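Local coordinates for regulatory protein SWI6 (PDB 1SW6) that pairs with SWI4 or MBP1 in complexes that drive cell-cycle-dependent transcription in budding yeast, this chain being its ankyrin-repeat domain, at residues A[27-32]-A[261-266]; A[204-209]-A[287-292]. One frame throughout, in Å; residues are numbered along the deposited sequence.

Contact 1: A[27-32]-A[261-266]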
ATOM      1  N   ILE A  27      -5.502  30.226  -8.573  1.00 53.16           N
ATOM      2  CA  ILE A  27      -4.793  29.306  -7.702  1.00 51.93           C
ATOM      3  C   ILE A  27      -5.021  29.774  -6.269  1.00 51.68           C
ATOM      4  O   ILE A  27      -4.578  30.855  -5.881  1.00 51.69           O
ATOM      5  CB  ILE A  27      -3.281  29.326  -7.994  1.00 51.79           C
ATOM      6  CG1 ILE A  27      -3.029  28.949  -9.456  1.00 51.51           C
ATOM      7  CG2 ILE A  27      -2.556  28.385  -7.053  1.00 51.39           C
ATOM      8  CD1 ILE A  27      -1.564  29.015  -9.864  1.00 50.63           C
ATOM      9  N   ILE A  28      -5.732  28.972  -5.486  1.00 51.04           N
ATOM     10  CA  ILE A  28      -5.996  29.313  -4.096  1.00 49.75           C
ATOM     11  C   ILE A  28      -4.771  28.882  -3.298  1.00 49.50           C
ATOM     12  O   ILE A  28      -4.377  27.716  -3.332  1.00 49.70           O
ATOM     13  CB  ILE A  28      -7.245  28.587  -3.615  1.00 50.57           C
ATOM     14  CG1 ILE A  28      -8.391  28.886  -4.587  1.00 50.93           C
ATOM     15  CG2 ILE A  28      -7.608  29.031  -2.205  1.00 49.80           C
ATOM     16  CD1 ILE A  28      -9.669  28.140  -4.278  1.00 52.89           C
ATOM     17  N   THR A  29      -4.168  29.819  -2.578  1.00 48.38           N
ATOM     18  CA  THR A  29      -2.951  29.524  -1.836  1.00 48.55           C
ATOM     19  C   THR A  29      -3.062  29.473  -0.314  1.00 48.78           C
ATOM     20  O   THR A  29      -3.975  30.046   0.271  1.00 48.99           O
ATOM     21  CB  THR A  29      -1.867  30.541  -2.211  1.00 49.63           C
ATOM     22  OG1 THR A  29      -2.356  31.868  -1.966  1.00 50.04           O
ATOM     23  CG2 THR A  29      -1.511  30.419  -3.695  1.00 49.62           C
ATOM     24  N   PHE A  30      -2.117  28.771   0.310  1.00 48.24           N
ATOM     25  CA  PHE A  30      -2.054  28.627   1.762  1.00 48.26           C
ATOM     26  C   PHE A  30      -0.588  28.728   2.185  1.00 49.32           C
ATOM     27  O   PHE A  30       0.306  28.300   1.443  1.00 49.25           O
ATOM     28  CB  PHE A  30      -2.629  27.274   2.197  1.00 48.33           C
ATOM     29  CG  PHE A  30      -4.007  26.997   1.659  1.00 47.00           C
ATOM     30  CD1 PHE A  30      -4.183  26.563   0.349  1.00 46.25           C
ATOM     31  CD2 PHE A  30      -5.132  27.190   2.457  1.00 47.61           C
ATOM     32  CE1 PHE A  30      -5.457  26.329  -0.162  1.00 46.95           C
ATOM     33  CE2 PHE A  30      -6.419  26.959   1.958  1.00 47.57           C
ATOM     34  CZ  PHE A  30      -6.582  26.529   0.644  1.00 47.60           C
ATOM     35  N   THR A  31      -0.327  29.293   3.362  1.00 49.83           N
ATOM     36  CA  THR A  31       1.058  29.441   3.819  1.00 50.58           C
ATOM     37  C   THR A  31       1.376  28.899   5.209  1.00 51.10           C
ATOM     38  O   THR A  31       2.513  29.011   5.675  1.00 51.31           O
ATOM     39  CB  THR A  31       1.509  30.923   3.776  1.00 50.99           C
ATOM     40  OG1 THR A  31       0.516  31.746   4.408  1.00 50.21           O
ATOM     41  CG2 THR A  31       1.724  31.377   2.336  1.00 50.58           C
ATOM     42  N   HIS A  32       0.387  28.305   5.867  1.00 51.40           N
ATOM     43  CA  HIS A  32       0.596  27.761   7.206  1.00 52.16           C
ATOM     44  C   HIS A  32       1.844  26.881   7.290  1.00 52.55           C
ATOM     45  O   HIS A  32       2.481  26.799   8.338  1.00 53.37           O
ATOM     46  CB  HIS A  32      -0.618  26.940   7.638  1.00 51.87           C
ATOM     47  CG  HIS A  32      -0.879  25.757   6.760  1.00 51.60           C
ATOM     48  ND1 HIS A  32      -1.690  25.820   5.648  1.00 52.60           N
ATOM     49  CD2 HIS A  32      -0.400  24.492   6.806  1.00 51.68           C
ATOM     50  CE1 HIS A  32      -1.700  24.644   5.046  1.00 52.75           C
ATOM     51  NE2 HIS A  32      -0.924  23.820   5.729  1.00 52.52           N
ATOM     52  N   SER A 261       6.211  33.229  -2.379  1.00 62.83           N
ATOM     53  CA  SER A 261       7.583  33.288  -2.869  1.00 61.35           C
ATOM     54  C   SER A 261       7.867  32.083  -3.752  1.00 58.70           C
ATOM     55  O   SER A 261       8.587  32.194  -4.742  1.00 59.74           O
ATOM     56  CB  SER A 261       8.584  33.316  -1.711  1.00 61.97           C
ATOM     57  OG  SER A 261       8.663  34.611  -1.138  1.00 64.13           O
ATOM     58  N   ILE A 262       7.304  30.934  -3.394  1.00 55.78           N
ATOM     59  CA  ILE A 262       7.509  29.716  -4.175  1.00 52.91           C
ATOM     60  C   ILE A 262       6.757  29.787  -5.489  1.00 52.31           C
ATOM     61  O   ILE A 262       7.342  29.667  -6.566  1.00 51.24           O
ATOM     62  CB  ILE A 262       7.027  28.442  -3.420  1.00 51.56           C
ATOM     63  CG1 ILE A 262       7.993  28.113  -2.281  1.00 51.27           C
ATOM     64  CG2 ILE A 262       6.934  27.258  -4.386  1.00 48.42           C
ATOM     65  CD1 ILE A 262       7.681  26.813  -1.570  1.00 49.68           C
ATOM     66  N   LEU A 263       5.450  29.982  -5.390  1.00 51.48           N
ATOM     67  CA  LEU A 263       4.614  30.035  -6.568  1.00 52.98           C
ATOM     68  C   LEU A 263       5.177  31.024  -7.584  1.00 53.15           C
ATOM     69  O   LEU A 263       5.213  30.739  -8.774  1.00 53.55           O
ATOM     70  CB  LEU A 263       3.182  30.409  -6.171  1.00 51.99           C
ATOM     71  CG  LEU A 263       2.092  29.970  -7.143  1.00 51.96           C
ATOM     72  CD1 LEU A 263       0.742  30.181  -6.503  1.00 53.94           C
ATOM     73  CD2 LEU A 263       2.203  30.743  -8.437  1.00 53.46           C
ATOM     74  N   GLU A 264       5.647  32.170  -7.110  1.00 54.04           N
ATOM     75  CA  GLU A 264       6.197  33.183  -8.000  1.00 55.54           C
ATOM     76  C   GLU A 264       7.511  32.759  -8.650  1.00 54.27           C
ATOM     77  O   GLU A 264       7.679  32.902  -9.859  1.00 54.71           O
ATOM     78  CB  GLU A 264       6.398  34.503  -7.239  1.00 58.28           C
ATOM     79  CG  GLU A 264       5.263  35.529  -7.385  1.00 62.76           C
ATOM     80  CD  GLU A 264       3.868  34.933  -7.203  1.00 65.21           C
ATOM     81  OE1 GLU A 264       3.374  34.274  -8.145  1.00 67.37           O
ATOM     82  OE2 GLU A 264       3.264  35.122  -6.120  1.00 66.93           O
ATOM     83  N   ASN A 265       8.437  32.229  -7.857  1.00 52.82           N
ATOM     84  CA  ASN A 265       9.739  31.814  -8.387  1.00 51.43           C
ATOM     85  C   ASN A 265       9.731  30.467  -9.113  1.00 49.54           C
ATOM     86  O   ASN A 265      10.735  30.070  -9.703  1.00 49.76           O
ATOM     87  CB  ASN A 265      10.786  31.776  -7.263  1.00 53.22           C
ATOM     88  CG  ASN A 265      11.059  33.148  -6.662  1.00 55.16           C
ATOM     89  OD1 ASN A 265      12.010  33.324  -5.900  1.00 57.89           O
ATOM     90  ND2 ASN A 265      10.223  34.122  -6.997  1.00 56.74           N
ATOM     91  N   LEU A 266       8.608  29.759  -9.065  1.00 47.15           N
ATOM     92  CA  LEU A 266       8.507  28.465  -9.733  1.00 45.00           C
ATOM     93  C   LEU A 266       8.065  28.662 -11.184  1.00 43.27           C
ATOM     94  O   LEU A 266       6.871  28.773 -11.464  1.00 44.71           O
ATOM     95  CB  LEU A 266       7.490  27.569  -9.019  1.00 44.53           C
ATOM     96  CG  LEU A 266       7.876  26.197  -8.444  1.00 45.32           C
ATOM     97  CD1 LEU A 266       6.581  25.453  -8.097  1.00 44.21           C
ATOM     98  CD2 LEU A 266       8.687  25.380  -9.435  1.00 41.83           C
TER
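I27 opens the short strand 27-29 and meets L263 tip to tip, its CG2 lying 3.8 Å from CD1 of L263. Both side chains leave their backbones toward the other segment, and in I27 a chi1 of -59° puts CG1 beside the backbone N and sets the methyl CG2 anti to that N, which leaves this branch, rather than the longer CG1 arm, to make the touch. A beta-branched residue suits this place: it favours the extended backbone and carries a methyl close to the main chain. I28 points away from L263 and packs on Y189 of helix 183-190. T29 faces L263 again, as expected two residues along a strand. Threonine, also beta-branched, suits the strand and offers a methyl: its CG2 comes to 3.6 Å from the same CD1 of L263, the two side chains crossing at about a right angle. One methyl of L263 thus touches both inward-facing residues, and no hydrogen bond joins the two segments. Leucine can do this because its branch lies one carbon beyond CB: with CG opposite the backbone N (chi1 -156°), CD1 is carried well beyond the helix backbone. The separation of 8.9 Å between the CA atoms of T29 and L263 leaves side chains alone to bridge the gap. I240 and Y191 touch both T29 and L263, extending the apolar patch. After the strand the chain moves off toward the first repeat, where O of F30 bonds to NH2 of R157. N of L263 donates a hydrogen bond to OD1 of D260, just before the helix. Strand 27-29, parallel to 240-242, therefore packs with the short helix 261-265 of the unusually long third repeat, an elaboration outside the canonical pair of antiparallel helices of an ankyrin repeat.

Contact 2: A[204-209]-A[287-292]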
ATOM      1  N   ILE A 204      10.605  15.004  -7.918  1.00 34.43           N
ATOM      2  CA  ILE A 204       9.341  14.487  -8.410  1.00 33.73           C
ATOM      3  C   ILE A 204       9.548  13.875  -9.799  1.00 33.69           C
ATOM      4  O   ILE A 204       8.886  12.901 -10.158  1.00 32.20           O
ATOM      5  CB  ILE A 204       8.263  15.599  -8.479  1.00 35.78           C
ATOM      6  CG1 ILE A 204       6.919  14.990  -8.886  1.00 37.67           C
ATOM      7  CG2 ILE A 204       8.670  16.672  -9.457  1.00 36.91           C
ATOM      8  CD1 ILE A 204       6.309  14.117  -7.783  1.00 39.35           C
ATOM      9  N   LEU A 205      10.476  14.435 -10.576  1.00 32.90           N
ATOM     10  CA  LEU A 205      10.742  13.902 -11.914  1.00 34.06           C
ATOM     11  C   LEU A 205      11.398  12.540 -11.849  1.00 32.73           C
ATOM     12  O   LEU A 205      11.149  11.695 -12.692  1.00 32.94           O
ATOM     13  CB  LEU A 205      11.639  14.833 -12.733  1.00 33.71           C
ATOM     14  CG  LEU A 205      11.016  16.132 -13.236  1.00 36.68           C
ATOM     15  CD1 LEU A 205      11.987  16.840 -14.194  1.00 35.83           C
ATOM     16  CD2 LEU A 205       9.698  15.809 -13.946  1.00 36.57           C
ATOM     17  N   HIS A 206      12.255  12.323 -10.859  1.00 33.90           N
ATOM     18  CA  HIS A 206      12.914  11.026 -10.752  1.00 34.24           C
ATOM     19  C   HIS A 206      11.854   9.967 -10.513  1.00 34.20           C
ATOM     20  O   HIS A 206      11.897   8.897 -11.105  1.00 34.21           O
ATOM     21  CB  HIS A 206      13.912  10.998  -9.593  1.00 33.18           C
ATOM     22  CG  HIS A 206      15.234  11.618  -9.912  1.00 33.28           C
ATOM     23  ND1 HIS A 206      15.608  12.857  -9.440  1.00 32.09           N
ATOM     24  CD2 HIS A 206      16.282  11.159 -10.640  1.00 33.43           C
ATOM     25  CE1 HIS A 206      16.829  13.134  -9.859  1.00 32.69           C
ATOM     26  NE2 HIS A 206      17.260  12.121 -10.589  1.00 33.11           N
ATOM     27  N   HIS A 207      10.897  10.281  -9.647  1.00 32.90           N
ATOM     28  CA  HIS A 207       9.837   9.341  -9.320  1.00 34.46           C
ATOM     29  C   HIS A 207       8.900   9.072 -10.487  1.00 33.37           C
ATOM     30  O   HIS A 207       8.460   7.936 -10.667  1.00 34.60           O
ATOM     31  CB  HIS A 207       9.049   9.834  -8.094  1.00 35.35           C
ATOM     32  CG  HIS A 207       9.812   9.732  -6.808  1.00 37.82           C
ATOM     33  ND1 HIS A 207      10.103   8.524  -6.205  1.00 38.96           N
ATOM     34  CD2 HIS A 207      10.372  10.685  -6.024  1.00 38.99           C
ATOM     35  CE1 HIS A 207      10.808   8.740  -5.108  1.00 40.25           C
ATOM     36  NE2 HIS A 207      10.985  10.043  -4.975  1.00 39.55           N
ATOM     37  N   ILE A 208       8.598  10.097 -11.285  1.00 32.33           N
ATOM     38  CA  ILE A 208       7.713   9.917 -12.436  1.00 31.08           C
ATOM     39  C   ILE A 208       8.362   8.880 -13.351  1.00 32.92           C
ATOM     40  O   ILE A 208       7.737   7.896 -13.755  1.00 30.29           O
ATOM     41  CB  ILE A 208       7.510  11.239 -13.222  1.00 30.21           C
ATOM     42  CG1 ILE A 208       6.694  12.233 -12.380  1.00 31.28           C
ATOM     43  CG2 ILE A 208       6.821  10.948 -14.555  1.00 29.32           C
ATOM     44  CD1 ILE A 208       6.341  13.510 -13.092  1.00 26.31           C
ATOM     45  N   ILE A 209       9.632   9.104 -13.662  1.00 32.60           N
ATOM     46  CA  ILE A 209      10.368   8.188 -14.505  1.00 34.72           C
ATOM     47  C   ILE A 209      10.468   6.799 -13.881  1.00 34.90           C
ATOM     48  O   ILE A 209      10.274   5.809 -14.573  1.00 33.86           O
ATOM     49  CB  ILE A 209      11.768   8.749 -14.803  1.00 35.45           C
ATOM     50  CG1 ILE A 209      11.712   9.596 -16.081  1.00 36.28           C
ATOM     51  CG2 ILE A 209      12.774   7.623 -14.952  1.00 37.97           C
ATOM     52  CD1 ILE A 209      10.767  10.772 -16.016  1.00 36.30           C
ATOM     53  N   LEU A 287      16.695  11.359 -16.682  1.00 35.75           N
ATOM     54  CA  LEU A 287      16.963  10.874 -18.032  1.00 35.40           C
ATOM     55  C   LEU A 287      17.849   9.626 -18.023  1.00 35.62           C
ATOM     56  O   LEU A 287      17.635   8.705 -18.814  1.00 33.81           O
ATOM     57  CB  LEU A 287      17.646  11.963 -18.867  1.00 34.15           C
ATOM     58  CG  LEU A 287      18.054  11.540 -20.276  1.00 35.51           C
ATOM     59  CD1 LEU A 287      16.812  11.117 -21.070  1.00 34.54           C
ATOM     60  CD2 LEU A 287      18.789  12.691 -20.961  1.00 33.39           C
ATOM     61  N   ASN A 288      18.848   9.609 -17.139  1.00 37.29           N
ATOM     62  CA  ASN A 288      19.774   8.478 -17.043  1.00 38.35           C
ATOM     63  C   ASN A 288      19.061   7.232 -16.508  1.00 38.23           C
ATOM     64  O   ASN A 288      19.365   6.115 -16.918  1.00 39.03           O
ATOM     65  CB  ASN A 288      20.972   8.834 -16.153  1.00 38.08           C
ATOM     66  CG  ASN A 288      22.255   8.118 -16.590  1.00 40.30           C
ATOM     67  OD1 ASN A 288      22.221   7.254 -17.462  1.00 40.17           O
ATOM     68  ND2 ASN A 288      23.387   8.473 -15.979  1.00 39.07           N
ATOM     69  N   ILE A 289      18.121   7.427 -15.584  1.00 38.68           N
ATOM     70  CA  ILE A 289      17.335   6.326 -15.030  1.00 37.28           C
ATOM     71  C   ILE A 289      16.434   5.811 -16.150  1.00 37.76           C
ATOM     72  O   ILE A 289      16.228   4.604 -16.307  1.00 37.89           O
ATOM     73  CB  ILE A 289      16.440   6.813 -13.863  1.00 38.76           C
ATOM     74  CG1 ILE A 289      17.297   7.065 -12.615  1.00 38.11           C
ATOM     75  CG2 ILE A 289      15.315   5.806 -13.599  1.00 37.57           C
ATOM     76  CD1 ILE A 289      16.553   7.738 -11.481  1.00 37.54           C
ATOM     77  N   ALA A 290      15.906   6.739 -16.936  1.00 36.16           N
ATOM     78  CA  ALA A 290      15.022   6.396 -18.036  1.00 36.10           C
ATOM     79  C   ALA A 290      15.742   5.647 -19.160  1.00 36.57           C
ATOM     80  O   ALA A 290      15.177   4.740 -19.764  1.00 33.83           O
ATOM     81  CB  ALA A 290      14.364   7.672 -18.594  1.00 35.76           C
ATOM     82  N   ALA A 291      16.978   6.041 -19.456  1.00 37.86           N
ATOM     83  CA  ALA A 291      17.740   5.390 -20.521  1.00 39.72           C
ATOM     84  C   ALA A 291      17.976   3.926 -20.173  1.00 41.20           C
ATOM     85  O   ALA A 291      17.979   3.064 -21.049  1.00 41.72           O
ATOM     86  CB  ALA A 291      19.078   6.108 -20.731  1.00 39.76           C
ATOM     87  N   ARG A 292      18.167   3.655 -18.887  1.00 43.06           N
ATOM     88  CA  ARG A 292      18.397   2.297 -18.412  1.00 46.23           C
ATOM     89  C   ARG A 292      17.138   1.432 -18.435  1.00 47.75           C
ATOM     90  O   ARG A 292      17.226   0.212 -18.592  1.00 46.40           O
ATOM     91  CB  ARG A 292      18.970   2.333 -16.997  1.00 47.68           C
ATOM     92  CG  ARG A 292      20.455   2.075 -16.932  1.00 50.16           C
ATOM     93  CD  ARG A 292      20.952   2.251 -15.522  1.00 52.33           C
ATOM     94  NE  ARG A 292      21.225   3.652 -15.230  1.00 54.62           N
ATOM     95  CZ  ARG A 292      20.876   4.269 -14.107  1.00 54.33           C
ATOM     96  NH1 ARG A 292      20.226   3.616 -13.152  1.00 53.95           N
ATOM     97  NH2 ARG A 292      21.177   5.547 -13.945  1.00 54.58           N
TER
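The imidazole of H206 offers an edge to I289: CD1 of I289 lies near the ring plane, 3.5 Å from CD2 of H206, and the two side chains cross at about a right angle. With CG beside its backbone N (chi1 -81°), the ring is brought closer to helix 286-293 than the start of its side chain would suggest. Both ring nitrogens have partners elsewhere: ND1 bonds to N of T203 and NE2 to O of D284, a pattern consistent with a neutral ring protonated on NE2. In the other flat group, the guanidinium of R292, CA of I289 from the same helix sits 4.0 Å above the plane, offset toward the rim, while NH2 forms a salt bridge with OD1 of D284.

One turn further along, I209 carries the tightest contact. Its CG2 approaches CG2 of I289 to 3.4 Å, closer than two methyls usually lie, and also rests 4.0 Å from CB of A290. Here the small side chain of alanine lets the bulky isoleucine come close to the backbone; CG2 of I209 is just 3.8 Å from N of A290. The helix segments run nearly parallel, at 8°, with axes 9.3 Å apart.

H206 ends the sequence TILH, a form of the ankyrin TPLH motif, and N288 takes the equivalent place in the next repeat, where its ND2 bonds to O of L317. These are the stacked first helices of repeats 3 and 4: helix 167-173 packs beside 204-212 on the preceding-repeat side, while helix 296-304 touches both I209 and A290.

Overall arrangement
Contact 1 and contact 2 both involve the third ankyrin repeat, yet lie in different parts of it. Their centres are 26 Å apart and their nearest atoms about 9 Å apart, without touching. Along the chain the segments alternate: 27-32, 204-209, 261-266, then 287-292. Contact 2 joins the first helix of repeat 3 to that of repeat 4, the regular stacking that propagates an ankyrin array. Contact 1 instead brings the N-terminal strand back to a short helix late in repeat 3, beyond helix 218-234 and strand 240-242. Together they show this fragment combining conventional repeat packing with additions that vary the ankyrin fold.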